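PDB 6I60: alpha-rhamnosidase from Dictyoglomus thermophilum, which probably catalyses the hydrolysis of terminal non-reducing alpha-L-rhamnose residues in alpha-L-rhamnosides. Local coordinates for residues Lys48-Phe53 against Ile100-Lys105; Tyr69-Ser74 against Asp86-Gly91; Lys111-Lys116 against Phe135-Met140; Pro32-Cys37 against Ser54-His59. One frame throughout, in Å; residues are numbered along the deposited sequence.

Contact 1 of 4, residues Lys48-Phe53 against Ile100-Lys105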
loop_
_atom_site.group_PDB
_atom_site.type_symbol
_atom_site.label_atom_id
_atom_site.label_comp_id
_atom_site.label_asym_id
_atom_site.label_seq_id
_atom_site.Cartn_x
_atom_site.Cartn_y
_atom_site.Cartn_z
ATOM N N LYS A 48 15.899 -1.394 12.777
ATOM C CA LYS A 48 15.567 -0.282 13.660
ATOM C C LYS A 48 16.131 -0.547 15.050
ATOM O O LYS A 48 15.838 -1.583 15.658
ATOM C CB LYS A 48 14.053 -0.093 13.721
ATOM C CG LYS A 48 13.549 1.165 13.038
ATOM C CD LYS A 48 12.176 1.560 13.557
ATOM C CE LYS A 48 11.818 2.981 13.149
ATOM N NZ LYS A 48 11.878 3.171 11.671
ATOM N N LYS A 49 16.946 0.385 15.553
ATOM C CA LYS A 49 17.504 0.230 16.893
ATOM C C LYS A 49 16.416 0.266 17.957
ATOM O O LYS A 49 16.560 -0.359 19.014
ATOM C CB LYS A 49 18.548 1.315 17.160
ATOM C CG LYS A 49 19.700 1.323 16.170
ATOM C CD LYS A 49 20.870 0.493 16.673
ATOM C CE LYS A 49 22.005 0.467 15.659
ATOM N NZ LYS A 49 22.665 1.796 15.514
ATOM N N ASN A 50 15.322 0.985 17.698
ATOM C CA ASN A 50 14.172 1.053 18.596
ATOM C C ASN A 50 12.934 0.612 17.823
ATOM O O ASN A 50 12.147 1.451 17.360
ATOM C CB ASN A 50 13.995 2.459 19.165
ATOM C CG ASN A 50 15.247 2.973 19.843
ATOM O OD1 ASN A 50 16.243 3.278 19.188
ATOM N ND2 ASN A 50 15.204 3.070 21.167
ATOM N N PRO A 51 12.728 -0.694 17.661
ATOM C CA PRO A 51 11.549 -1.173 16.929
ATOM C C PRO A 51 10.263 -0.901 17.698
ATOM O O PRO A 51 10.262 -0.503 18.864
ATOM C CB PRO A 51 11.806 -2.677 16.780
ATOM C CG PRO A 51 12.740 -3.013 17.895
ATOM C CD PRO A 51 13.604 -1.800 18.087
ATOM N N ILE A 52 9.146 -1.131 17.013
ATOM C CA ILE A 52 7.816 -0.894 17.561
ATOM C C ILE A 52 7.197 -2.230 17.953
ATOM O O ILE A 52 7.203 -3.183 17.162
ATOM C CB ILE A 52 6.926 -0.149 16.550
ATOM C CG1 ILE A 52 7.575 1.174 16.135
ATOM C CG2 ILE A 52 5.540 0.085 17.129
ATOM C CD1 ILE A 52 7.519 2.251 17.200
ATOM N N PHE A 53 6.663 -2.301 19.169
ATOM C CA PHE A 53 5.996 -3.491 19.679
ATOM C C PHE A 53 4.501 -3.227 19.808
ATOM O O PHE A 53 4.085 -2.116 20.151
ATOM C CB PHE A 53 6.570 -3.910 21.037
ATOM C CG PHE A 53 7.985 -4.414 20.971
ATOM C CD1 PHE A 53 8.247 -5.749 20.706
ATOM C CD2 PHE A 53 9.052 -3.555 21.173
ATOM C CE1 PHE A 53 9.547 -6.217 20.644
ATOM C CE2 PHE A 53 10.354 -4.015 21.112
ATOM C CZ PHE A 53 10.601 -5.348 20.847
ATOM N N ILE A 100 4.134 0.438 21.505
ATOM C CA ILE A 100 5.228 1.002 22.285
ATOM C C ILE A 100 6.491 1.059 21.438
ATOM O O ILE A 100 6.709 0.233 20.546
ATOM C CB ILE A 100 5.484 0.193 23.578
ATOM C CG1 ILE A 100 4.168 -0.321 24.162
ATOM C CG2 ILE A 100 6.219 1.042 24.603
ATOM C CD1 ILE A 100 3.245 0.773 24.656
ATOM N N LYS A 101 7.327 2.052 21.730
ATOM C CA LYS A 101 8.649 2.159 21.134
ATOM C C LYS A 101 9.676 1.515 22.059
ATOM O O LYS A 101 9.632 1.698 23.279
ATOM C CB LYS A 101 9.008 3.625 20.878
ATOM C CG LYS A 101 10.457 3.866 20.473
ATOM C CD LYS A 101 10.909 5.269 20.858
ATOM C CE LYS A 101 12.125 5.705 20.053
ATOM N NZ LYS A 101 12.340 7.181 20.107
ATOM N N TYR A 102 10.591 0.752 21.466
ATOM C CA TYR A 102 11.596 0.035 22.239
ATOM C C TYR A 102 12.532 1.007 22.946
ATOM O O TYR A 102 12.987 1.995 22.363
ATOM C CB TYR A 102 12.392 -0.895 21.325
ATOM C CG TYR A 102 13.562 -1.580 21.992
ATOM C CD1 TYR A 102 13.366 -2.657 22.844
ATOM C CD2 TYR A 102 14.866 -1.159 21.759
ATOM C CE1 TYR A 102 14.431 -3.291 23.452
ATOM C CE2 TYR A 102 15.938 -1.785 22.363
ATOM C CZ TYR A 102 15.714 -2.852 23.207
ATOM O OH TYR A 102 16.774 -3.486 23.814
ATOM N N GLU A 103 12.820 0.716 24.219
ATOM C CA GLU A 103 13.668 1.574 25.038
ATOM C C GLU A 103 14.597 0.755 25.928
ATOM O O GLU A 103 14.940 1.186 27.034
ATOM C CB GLU A 103 12.827 2.515 25.905
ATOM C CG GLU A 103 12.218 3.693 25.163
ATOM C CD GLU A 103 11.360 4.560 26.066
ATOM O OE1 GLU A 103 10.599 3.997 26.881
ATOM O OE2 GLU A 103 11.448 5.803 25.966
ATOM N N GLY A 104 15.011 -0.422 25.470
ATOM C CA GLY A 104 15.841 -1.313 26.249
ATOM C C GLY A 104 17.315 -1.175 25.928
ATOM O O GLY A 104 17.779 -0.153 25.410
ATOM N N LYS A 105 18.063 -2.227 26.253
ATOM C CA LYS A 105 19.489 -2.255 25.959
ATOM C C LYS A 105 19.719 -2.122 24.458
ATOM O O LYS A 105 18.929 -2.615 23.649
ATOM C CB LYS A 105 20.105 -3.554 26.486
ATOM C CG LYS A 105 21.587 -3.719 26.189
ATOM C CD LYS A 105 22.345 -4.244 27.399
ATOM C CE LYS A 105 23.600 -4.990 26.974
ATOM N NZ LYS A 105 24.484 -5.298 28.132
#

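Contact 2 of 4, residues Tyr69-Ser74 against Asp86-Gly91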
loop_
_atom_site.group_PDB
_atom_site.type_symbol
_atom_site.label_atom_id
_atom_site.label_comp_id
_atom_site.label_asym_id
_atom_site.label_seq_id
_atom_site.Cartn_x
_atom_site.Cartn_y
_atom_site.Cartn_z
ATOM N N TYR A 69 0.697 -2.221 31.375
ATOM C CA TYR A 69 1.366 -3.277 30.631
ATOM C C TYR A 69 2.797 -3.423 31.134
ATOM O O TYR A 69 3.335 -2.542 31.809
ATOM C CB TYR A 69 1.363 -3.003 29.117
ATOM C CG TYR A 69 2.283 -1.877 28.690
ATOM C CD1 TYR A 69 3.610 -2.122 28.353
ATOM C CD2 TYR A 69 1.822 -0.570 28.625
ATOM C CE1 TYR A 69 4.451 -1.096 27.969
ATOM C CE2 TYR A 69 2.655 0.463 28.239
ATOM C CZ TYR A 69 3.969 0.194 27.915
ATOM O OH TYR A 69 4.799 1.222 27.532
ATOM N N GLN A 70 3.408 -4.552 30.790
ATOM C CA GLN A 70 4.813 -4.798 31.095
ATOM C C GLN A 70 5.355 -5.782 30.073
ATOM O O GLN A 70 4.838 -6.896 29.957
ATOM C CB GLN A 70 4.995 -5.348 32.509
ATOM C CG GLN A 70 6.431 -5.753 32.813
ATOM C CD GLN A 70 6.531 -6.750 33.948
ATOM O OE1 GLN A 70 5.541 -7.054 34.610
ATOM N NE2 GLN A 70 7.734 -7.262 34.182
ATOM N N VAL A 71 6.388 -5.379 29.340
ATOM C CA VAL A 71 7.013 -6.224 28.330
ATOM C C VAL A 71 8.433 -6.533 28.776
ATOM O O VAL A 71 9.156 -5.643 29.242
ATOM C CB VAL A 71 6.987 -5.562 26.939
ATOM C CG1 VAL A 71 7.423 -4.114 27.023
ATOM C CG2 VAL A 71 7.866 -6.328 25.966
ATOM N N ILE A 72 8.824 -7.797 28.662
ATOM C CA ILE A 72 10.151 -8.259 29.041
ATOM C C ILE A 72 10.867 -8.696 27.776
ATOM O O ILE A 72 10.307 -9.457 26.977
ATOM C CB ILE A 72 10.071 -9.416 30.052
ATOM C CG1 ILE A 72 9.598 -8.894 31.411
ATOM C CG2 ILE A 72 11.409 -10.130 30.148
ATOM C CD1 ILE A 72 10.001 -9.755 32.587
ATOM N N VAL A 73 12.091 -8.217 27.575
ATOM C CA VAL A 73 12.898 -8.651 26.445
ATOM C C VAL A 73 14.167 -9.277 26.992
ATOM O O VAL A 73 14.811 -8.710 27.883
ATOM C CB VAL A 73 13.207 -7.498 25.476
ATOM C CG1 VAL A 73 14.057 -8.007 24.280
ATOM C CG2 VAL A 73 11.888 -6.815 25.057
ATOM N N SER A 74 14.514 -10.451 26.471
ATOM C CA SER A 74 15.646 -11.229 26.942
ATOM C C SER A 74 16.493 -11.675 25.756
ATOM O O SER A 74 16.117 -11.514 24.589
ATOM C CB SER A 74 15.190 -12.453 27.748
ATOM O OG SER A 74 14.421 -12.066 28.873
ATOM N N ASP A 86 16.517 -9.327 30.801
ATOM C CA ASP A 86 17.919 -9.423 30.400
ATOM C C ASP A 86 18.360 -8.185 29.634
ATOM O O ASP A 86 19.397 -7.588 29.941
ATOM C CB ASP A 86 18.147 -10.686 29.570
ATOM C CG ASP A 86 19.617 -10.965 29.333
ATOM O OD1 ASP A 86 20.010 -12.149 29.360
ATOM O OD2 ASP A 86 20.383 -10.001 29.121
ATOM N N VAL A 87 17.590 -7.772 28.632
ATOM C CA VAL A 87 17.908 -6.555 27.900
ATOM C C VAL A 87 16.799 -5.510 27.951
ATOM O O VAL A 87 17.051 -4.346 27.591
ATOM C CB VAL A 87 18.285 -6.866 26.436
ATOM C CG1 VAL A 87 19.226 -8.092 26.400
ATOM C CG2 VAL A 87 17.059 -7.031 25.569
ATOM N N TRP A 88 15.584 -5.855 28.385
ATOM C CA TRP A 88 14.571 -4.848 28.675
ATOM C C TRP A 88 13.583 -5.378 29.703
ATOM O O TRP A 88 13.196 -6.550 29.664
ATOM C CB TRP A 88 13.808 -4.405 27.422
ATOM C CG TRP A 88 13.172 -3.035 27.578
ATOM C CD1 TRP A 88 13.472 -2.096 28.526
ATOM C CD2 TRP A 88 12.140 -2.457 26.763
ATOM N NE1 TRP A 88 12.697 -0.975 28.352
ATOM C CE2 TRP A 88 11.871 -1.170 27.277
ATOM C CE3 TRP A 88 11.418 -2.901 25.650
ATOM C CZ2 TRP A 88 10.911 -0.326 26.715
ATOM C CZ3 TRP A 88 10.466 -2.061 25.096
ATOM C CH2 TRP A 88 10.222 -0.789 25.630
ATOM N N ASP A 89 13.164 -4.492 30.609
ATOM C CA ASP A 89 12.106 -4.796 31.573
ATOM C C ASP A 89 11.453 -3.471 31.958
ATOM O O ASP A 89 11.997 -2.724 32.776
ATOM C CB ASP A 89 12.651 -5.525 32.794
ATOM C CG ASP A 89 11.550 -6.094 33.673
ATOM O OD1 ASP A 89 10.452 -5.493 33.725
ATOM O OD2 ASP A 89 11.784 -7.141 34.316
ATOM N N THR A 90 10.294 -3.187 31.360
ATOM C CA THR A 90 9.606 -1.929 31.626
ATOM C C THR A 90 8.975 -1.886 33.010
ATOM O O THR A 90 8.743 -0.792 33.535
ATOM C CB THR A 90 8.519 -1.687 30.576
ATOM O OG1 THR A 90 7.466 -2.644 30.747
ATOM C CG2 THR A 90 9.090 -1.823 29.185
ATOM N N GLY A 91 8.693 -3.038 33.610
ATOM C CA GLY A 91 7.904 -3.035 34.820
ATOM C C GLY A 91 6.460 -2.687 34.494
ATOM O O GLY A 91 6.072 -2.519 33.336
#

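Contact 3 of 4, residues Lys111-Lys116 against Phe135-Met140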
loop_
_atom_site.group_PDB
_atom_site.type_symbol
_atom_site.label_atom_id
_atom_site.label_comp_id
_atom_site.label_asym_id
_atom_site.label_seq_id
_atom_site.Cartn_x
_atom_site.Cartn_y
_atom_site.Cartn_z
ATOM N N LYS A 111 21.636 -10.825 16.265
ATOM C CA LYS A 111 21.185 -11.452 17.498
ATOM C C LYS A 111 19.677 -11.664 17.458
ATOM O O LYS A 111 18.935 -10.829 16.931
ATOM C CB LYS A 111 21.567 -10.608 18.716
ATOM C CG LYS A 111 23.041 -10.693 19.090
ATOM C CD LYS A 111 23.225 -11.009 20.568
ATOM C CE LYS A 111 24.536 -10.444 21.098
ATOM N NZ LYS A 111 25.617 -10.479 20.075
ATOM N N VAL A 112 19.232 -12.789 18.010
ATOM C CA VAL A 112 17.814 -13.113 18.124
ATOM C C VAL A 112 17.365 -12.787 19.541
ATOM O O VAL A 112 18.016 -13.188 20.515
ATOM C CB VAL A 112 17.549 -14.591 17.781
ATOM C CG1 VAL A 112 16.256 -15.080 18.427
ATOM C CG2 VAL A 112 17.495 -14.783 16.276
ATOM N N TYR A 113 16.260 -12.056 19.661
ATOM C CA TYR A 113 15.713 -11.677 20.952
ATOM C C TYR A 113 14.340 -12.307 21.150
ATOM O O TYR A 113 13.683 -12.736 20.198
ATOM C CB TYR A 113 15.614 -10.153 21.089
ATOM C CG TYR A 113 16.937 -9.441 20.935
ATOM C CD1 TYR A 113 17.408 -9.070 19.681
ATOM C CD2 TYR A 113 17.718 -9.142 22.042
ATOM C CE1 TYR A 113 18.621 -8.420 19.536
ATOM C CE2 TYR A 113 18.930 -8.492 21.908
ATOM C CZ TYR A 113 19.378 -8.134 20.653
ATOM O OH TYR A 113 20.585 -7.486 20.521
ATOM N N PHE A 114 13.917 -12.357 22.410
ATOM C CA PHE A 114 12.633 -12.917 22.801
ATOM C C PHE A 114 11.892 -11.897 23.650
ATOM O O PHE A 114 12.511 -11.098 24.360
ATOM C CB PHE A 114 12.804 -14.231 23.582
ATOM C CG PHE A 114 13.741 -15.212 22.928
ATOM C CD1 PHE A 114 15.113 -15.095 23.084
ATOM C CD2 PHE A 114 13.248 -16.255 22.160
ATOM C CE1 PHE A 114 15.974 -15.991 22.480
ATOM C CE2 PHE A 114 14.105 -17.158 21.557
ATOM C CZ PHE A 114 15.469 -17.025 21.718
ATOM N N TRP A 115 10.561 -11.920 23.579
ATOM C CA TRP A 115 9.785 -10.963 24.354
ATOM C C TRP A 115 8.387 -11.496 24.623
ATOM O O TRP A 115 7.759 -12.092 23.743
ATOM C CB TRP A 115 9.712 -9.599 23.651
ATOM C CG TRP A 115 8.873 -9.558 22.403
ATOM C CD1 TRP A 115 9.114 -10.210 21.227
ATOM C CD2 TRP A 115 7.670 -8.802 22.202
ATOM N NE1 TRP A 115 8.131 -9.913 20.312
ATOM C CE2 TRP A 115 7.234 -9.052 20.886
ATOM C CE3 TRP A 115 6.917 -7.943 23.011
ATOM C CZ2 TRP A 115 6.079 -8.474 20.360
ATOM C CZ3 TRP A 115 5.772 -7.370 22.487
ATOM C CH2 TRP A 115 5.365 -7.638 21.174
ATOM N N LYS A 116 7.920 -11.285 25.851
ATOM C CA LYS A 116 6.546 -11.526 26.263
ATOM C C LYS A 116 5.970 -10.232 26.825
ATOM O O LYS A 116 6.675 -9.232 26.979
ATOM C CB LYS A 116 6.464 -12.649 27.305
ATOM C CG LYS A 116 7.668 -13.574 27.328
ATOM C CD LYS A 116 7.782 -14.307 28.656
ATOM C CE LYS A 116 8.289 -13.385 29.754
ATOM N NZ LYS A 116 8.425 -14.096 31.057
ATOM N N PHE A 135 12.110 -11.585 17.661
ATOM C CA PHE A 135 12.519 -10.713 16.569
ATOM C C PHE A 135 14.029 -10.803 16.417
ATOM O O PHE A 135 14.759 -10.745 17.411
ATOM C CB PHE A 135 12.072 -9.260 16.797
ATOM C CG PHE A 135 12.670 -8.611 18.014
ATOM C CD1 PHE A 135 12.105 -8.797 19.265
ATOM C CD2 PHE A 135 13.781 -7.789 17.902
ATOM C CE1 PHE A 135 12.647 -8.192 20.382
ATOM C CE2 PHE A 135 14.329 -7.181 19.016
ATOM C CZ PHE A 135 13.760 -7.381 20.257
ATOM N N GLU A 136 14.490 -10.970 15.181
ATOM C CA GLU A 136 15.908 -11.115 14.877
ATOM C C GLU A 136 16.416 -9.859 14.184
ATOM O O GLU A 136 15.786 -9.365 13.243
ATOM C CB GLU A 136 16.161 -12.338 13.991
ATOM C CG GLU A 136 17.580 -12.417 13.446
ATOM C CD GLU A 136 17.932 -13.793 12.916
ATOM O OE1 GLU A 136 17.109 -14.721 13.064
ATOM O OE2 GLU A 136 19.032 -13.947 12.343
ATOM N N THR A 137 17.554 -9.352 14.646
ATOM C CA THR A 137 18.164 -8.187 14.027
ATOM C C THR A 137 18.983 -8.604 12.814
ATOM O O THR A 137 19.598 -9.675 12.798
ATOM C CB THR A 137 19.049 -7.447 15.032
ATOM O OG1 THR A 137 19.932 -8.375 15.670
ATOM C CG2 THR A 137 18.195 -6.765 16.090
ATOM N N GLY A 138 19.007 -7.738 11.818
ATOM C CA GLY A 138 19.751 -7.971 10.610
ATOM C C GLY A 138 21.191 -7.581 10.802
ATOM O O GLY A 138 21.771 -7.862 11.824
ATOM N N LEU A 139 21.759 -6.862 9.840
ATOM C CA LEU A 139 23.151 -6.444 9.916
ATOM C C LEU A 139 23.327 -5.213 10.733
ATOM O O LEU A 139 24.428 -4.882 11.074
ATOM C CB LEU A 139 23.752 -6.221 8.554
ATOM C CG LEU A 139 24.248 -7.517 7.953
ATOM C CD1 LEU A 139 25.477 -7.282 7.129
ATOM C CD2 LEU A 139 24.577 -8.487 9.045
ATOM N N MET A 140 22.223 -4.538 10.995
ATOM C CA MET A 140 22.127 -3.393 11.839
ATOM C C MET A 140 22.947 -2.232 11.446
ATOM O O MET A 140 24.045 -2.017 11.927
ATOM C CB MET A 140 22.387 -3.757 13.285
ATOM C CG MET A 140 21.265 -4.538 13.906
ATOM S SD MET A 140 20.319 -3.469 14.963
ATOM C CE MET A 140 21.634 -2.818 15.957
#

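Contact 4 of 4, residues Pro32-Cys37 against Ser54-His59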
loop_
_atom_site.group_PDB
_atom_site.type_symbol
_atom_site.label_atom_id
_atom_site.label_comp_id
_atom_site.label_asym_id
_atom_site.label_seq_id
_atom_site.Cartn_x
_atom_site.Cartn_y
_atom_site.Cartn_z
ATOM N N PRO A 32 -2.029 -11.248 26.342
ATOM C CA PRO A 32 -2.049 -10.577 25.036
ATOM C C PRO A 32 -1.687 -11.539 23.914
ATOM O O PRO A 32 -0.852 -12.432 24.079
ATOM C CB PRO A 32 -1.001 -9.470 25.190
ATOM C CG PRO A 32 -0.946 -9.209 26.653
ATOM C CD PRO A 32 -1.185 -10.533 27.316
ATOM N N PHE A 33 -2.333 -11.356 22.766
ATOM C CA PHE A 33 -2.145 -12.222 21.614
ATOM C C PHE A 33 -1.810 -11.381 20.390
ATOM O O PHE A 33 -1.928 -10.152 20.398
ATOM C CB PHE A 33 -3.391 -13.083 21.350
ATOM C CG PHE A 33 -4.614 -12.289 20.985
ATOM C CD1 PHE A 33 -5.402 -11.713 21.967
ATOM C CD2 PHE A 33 -4.979 -12.122 19.658
ATOM C CE1 PHE A 33 -6.528 -10.983 21.633
ATOM C CE2 PHE A 33 -6.104 -11.394 19.318
ATOM C CZ PHE A 33 -6.880 -10.822 20.307
ATOM N N ASP A 34 -1.391 -12.072 19.329
ATOM C CA ASP A 34 -1.001 -11.442 18.067
ATOM C C ASP A 34 0.070 -10.379 18.300
ATOM O O ASP A 34 -0.063 -9.219 17.901
ATOM C CB ASP A 34 -2.215 -10.856 17.344
ATOM C CG ASP A 34 -1.932 -10.549 15.884
ATOM O OD1 ASP A 34 -0.822 -10.875 15.407
ATOM O OD2 ASP A 34 -2.816 -9.973 15.214
ATOM N N LEU A 35 1.145 -10.789 18.963
ATOM C CA LEU A 35 2.233 -9.879 19.294
ATOM C C LEU A 35 3.072 -9.617 18.050
ATOM O O LEU A 35 3.578 -10.554 17.422
ATOM C CB LEU A 35 3.085 -10.460 20.421
ATOM C CG LEU A 35 2.570 -10.188 21.835
ATOM C CD1 LEU A 35 1.496 -11.195 22.219
ATOM C CD2 LEU A 35 3.718 -10.226 22.825
ATOM N N LYS A 36 3.222 -8.344 17.696
ATOM C CA LYS A 36 3.922 -7.944 16.485
ATOM C C LYS A 36 5.092 -7.039 16.843
ATOM O O LYS A 36 4.943 -6.105 17.637
ATOM C CB LYS A 36 2.976 -7.225 15.516
ATOM C CG LYS A 36 1.685 -7.975 15.234
ATOM C CD LYS A 36 1.332 -7.947 13.755
ATOM C CE LYS A 36 -0.174 -8.012 13.548
ATOM N NZ LYS A 36 -0.787 -6.653 13.495
ATOM N N CYS A 37 6.250 -7.328 16.261
ATOM C CA CYS A 37 7.398 -6.435 16.289
ATOM C C CYS A 37 7.585 -5.864 14.892
ATOM O O CYS A 37 7.635 -6.617 13.915
ATOM C CB CYS A 37 8.663 -7.165 16.743
ATOM S SG CYS A 37 10.160 -6.163 16.635
ATOM N N SER A 54 3.698 -4.254 19.536
ATOM C CA SER A 54 2.251 -4.121 19.587
ATOM C C SER A 54 1.636 -5.460 19.965
ATOM O O SER A 54 2.266 -6.513 19.839
ATOM C CB SER A 54 1.685 -3.626 18.250
ATOM O OG SER A 54 2.394 -4.187 17.159
ATOM N N TRP A 55 0.388 -5.403 20.431
ATOM C CA TRP A 55 -0.335 -6.598 20.847
ATOM C C TRP A 55 -1.822 -6.286 20.900
ATOM O O TRP A 55 -2.229 -5.127 21.013
ATOM C CB TRP A 55 0.149 -7.102 22.209
ATOM C CG TRP A 55 0.094 -6.053 23.274
ATOM C CD1 TRP A 55 -0.998 -5.681 24.004
ATOM C CD2 TRP A 55 1.177 -5.232 23.725
ATOM N NE1 TRP A 55 -0.661 -4.680 24.883
ATOM C CE2 TRP A 55 0.669 -4.387 24.732
ATOM C CE3 TRP A 55 2.527 -5.131 23.378
ATOM C CZ2 TRP A 55 1.463 -3.455 25.393
ATOM C CZ3 TRP A 55 3.311 -4.207 24.034
ATOM C CH2 TRP A 55 2.778 -3.381 25.032
ATOM N N LYS A 56 -2.627 -7.343 20.827
ATOM C CA LYS A 56 -4.075 -7.259 20.931
ATOM C C LYS A 56 -4.543 -7.900 22.232
ATOM O O LYS A 56 -3.828 -8.692 22.852
ATOM C CB LYS A 56 -4.751 -7.938 19.734
ATOM C CG LYS A 56 -4.379 -7.331 18.393
ATOM C CD LYS A 56 -4.828 -8.213 17.238
ATOM C CE LYS A 56 -4.519 -7.566 15.894
ATOM N NZ LYS A 56 -5.203 -6.251 15.738
ATOM N N LEU A 57 -5.764 -7.556 22.640
ATOM C CA LEU A 57 -6.283 -7.965 23.937
ATOM C C LEU A 57 -7.636 -8.642 23.787
ATOM O O LEU A 57 -8.381 -8.386 22.838
ATOM C CB LEU A 57 -6.409 -6.769 24.887
ATOM C CG LEU A 57 -5.115 -5.992 25.122
ATOM C CD1 LEU A 57 -5.392 -4.711 25.887
ATOM C CD2 LEU A 57 -4.107 -6.860 25.855
ATOM N N ARG A 58 -7.945 -9.508 24.752
ATOM C CA ARG A 58 -9.208 -10.234 24.793
ATOM C C ARG A 58 -9.554 -10.504 26.250
ATOM O O ARG A 58 -8.691 -10.926 27.024
ATOM C CB ARG A 58 -9.119 -11.549 24.008
ATOM C CG ARG A 58 -10.258 -12.520 24.281
ATOM C CD ARG A 58 -10.927 -12.965 22.988
ATOM N NE ARG A 58 -11.641 -14.231 23.143
ATOM C CZ ARG A 58 -12.068 -14.976 22.129
ATOM N NH1 ARG A 58 -11.855 -14.587 20.878
ATOM N NH2 ARG A 58 -12.708 -16.114 22.364
ATOM N N HIS A 59 -10.807 -10.258 26.620
ATOM C CA HIS A 59 -11.252 -10.432 27.993
ATOM C C HIS A 59 -12.584 -11.166 28.014
ATOM O O HIS A 59 -13.332 -11.170 27.033
ATOM C CB HIS A 59 -11.383 -9.083 28.714
ATOM C CG HIS A 59 -11.250 -9.177 30.202
ATOM N ND1 HIS A 59 -12.321 -9.432 31.030
ATOM C CD2 HIS A 59 -10.172 -9.047 31.011
ATOM C CE1 HIS A 59 -11.910 -9.457 32.285
ATOM N NE2 HIS A 59 -10.608 -9.225 32.302
#

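Contact 1 of 4, residues Lys48-Phe53 against Ile100-Lys105
In the three-stranded antiparallel sheet of the N-terminal immunoglobulin-like domain, Phe53 and Ile100 form a hydrogen-bonded pair between strands 52-56 and 99-101, and Ile52 and Lys101 the adjoining non-hydrogen-bonded one. Phe53 N reaches Ile100 O at 2.9 Å, and Ile100 N returns a bond to Phe53 O. Beyond the strand proper, Tyr102 N donates to Pro51 O at 2.9 Å, in line with the carbonyl bond. Tyr102 is the hub of the side-chain contact. Its CB lies 3.6 Å from Pro51 CD, and with CG anti to the backbone N (chi1 174°) the ring runs on beside the proline toward Phe53. Tyr102 CD1 meets CE2 at the edge of the Phe53 ring, 3.7 Å away. Asn50 ND2 gives Tyr102 O a nearly straight bond of 2.7 Å (167° at the hydrogen); the oxygen lies in the amide plane, which fixes the turn of that group. A leucine in place of Asn50 would probably leave Tyr102 O without this donor, with Tyr102 N to Pro51 O the one hydrogen bond left between the segments beyond the strand. Where the strands give out, one backbone and one side-chain hydrogen bond thus carry the pairing on, backed by apolar contact.

Contact 2 of 4, residues Tyr69-Ser74 against Asp86-Gly91
Gln70 reaches along the backbone of Gly91 to the carboxylate of Asp89, joining strand 68-74 to the short outermost strand 88-89 of the five-stranded sheet. Its CB lies 3.1 Å from Gly91 O and its CG 3.3 Å from the same oxygen; CD passes Gly91 CA, and NE2 donates a hydrogen bond to Asp89 OD1, long at 3.3 Å, from the syn side and tilted out of the carboxylate plane. With CG anti to the backbone N (chi1 174°) and the chain extended beyond it, the amide reaches as far as Asp89; its plane lies 16° from that of the carboxylate. The same OD1 accepts from Gly91 N, closing an Asx turn that bends the chain as it leaves the edge strand. Thr90 OG1 takes over as a backbone partner here, accepting from Val71 N at 3.3 Å while donating to Gly91 O. At the other end a classic beta bulge puts Val87 and Trp88 opposite Val73: Val87 N and Trp88 N both donate to Val73 O, each at 3.0 Å and from the same face of its plane. Trp88 CB packs on Val73 CB, and the indole carries Thr90 CG2 over one face. Backbone bonds thus hold the bulge end around Val73, while at the Gly91 end, where the one backbone bond, Thr90 N to Val71 O, is weak, side-chain oxygens of Asp89 and Thr90 add to the pairing.

Contact 3 of 4, residues Lys111-Lys116 against Phe135-Met140
Strands 112-116 and 135-137 run antiparallel (axes at 152°), Tyr113 and Phe135 forming a hydrogen-bonded pair and Val112 and Glu136 a non-hydrogen-bonded one. They are neighbours in the five-stranded sheet of the immunoglobulin-like beta sandwich. Tyr113 N bonds to Phe135 O at 3.0 Å, and Thr137 N to Lys111 O along an almost straight line. Tyr113, Trp115 and Phe135 build an aromatic cluster facing the other sheet, where Phe53 adds its ring. Phe135 CG sits between the backbone N and carbonyl carbon (chi1 62°), which swings the ring over the tyrosine: Tyr113 CB makes a CH-pi contact, 3.8 Å from the Phe135 ring centroid. The ring planes, nearly parallel (16°), are so displaced that little of one lies over the other. Toward Trp115 the phenyl makes an offset edge-to-face pair with the five-membered ring, Phe135 CD1 lying 3.8 Å from Trp115 CD1. On the opposite face Val112 CG2 packs against Glu136, whose carboxylate makes salt bridges to Arg191 and Arg193. At the edge of the Tyr113 ring, CE1 meets Thr137 CG2 at 3.8 Å.

Contact 4 of 4, residues Pro32-Cys37 against Ser54-His59
Lys36 O is gripped twice by Ser54, from the backbone N at 2.9 Å and from OG at 3.2 Å, the hydroxyl lying above the carbonyl plane. An alanine at Ser54 would probably leave this oxygen with the backbone N as its one donor across the pair. Lys36 N returns a bond to Ser54 O. Further along, Phe33 and Lys56 also pair through both backbone bonds, but the register has moved by one residue: a beta bulge lies between the two pairs, where the chain bends sharply at Asp34, at the margin of the three-stranded sheet. Phe33 CG takes the position between backbone N and carbonyl carbon (chi1 64°), bringing its ring under Lys56, whose CB stands over the face 3.9 Å from the centroid in a CH-pi contact. Arg58 CB approaches Phe33 CE1 at 3.6 Å. On the inward face Leu35 CG touches Trp55 CB at 3.9 Å, and Pro32 CB packs against Trp55 CD1. Pro32 CG runs alongside Leu57 CD2, 4.0 Å away, both residues also touching Trp119 of the facing sheet.

How the contacts relate
Contacts 1 and 4 share strand 52-56, pairing it with 99-101 and 35-37 to complete the three-stranded sheet; contacts 2 and 3 belong to the five-stranded one, where strands 68-74 and 112-120 are neighbours. Phe53 of contact 1 links the sheets, its ring meeting Trp115 and Phe135 of contact 3 edge-to-face, while Trp55 of contact 4 meets Tyr69 of contact 2. Contacts 3 and 4 are the buried ones: an aromatic cluster fills contact 3, with Lys111 exposed at its end, while contact 4 has Phe33 and Arg58 exposed. Contacts 1 and 2 are partly buried, and in both a side-chain amide, of Asn50 or Gln70, supplements the backbone bonds; Lys105 N probably bonds Val87 O between them.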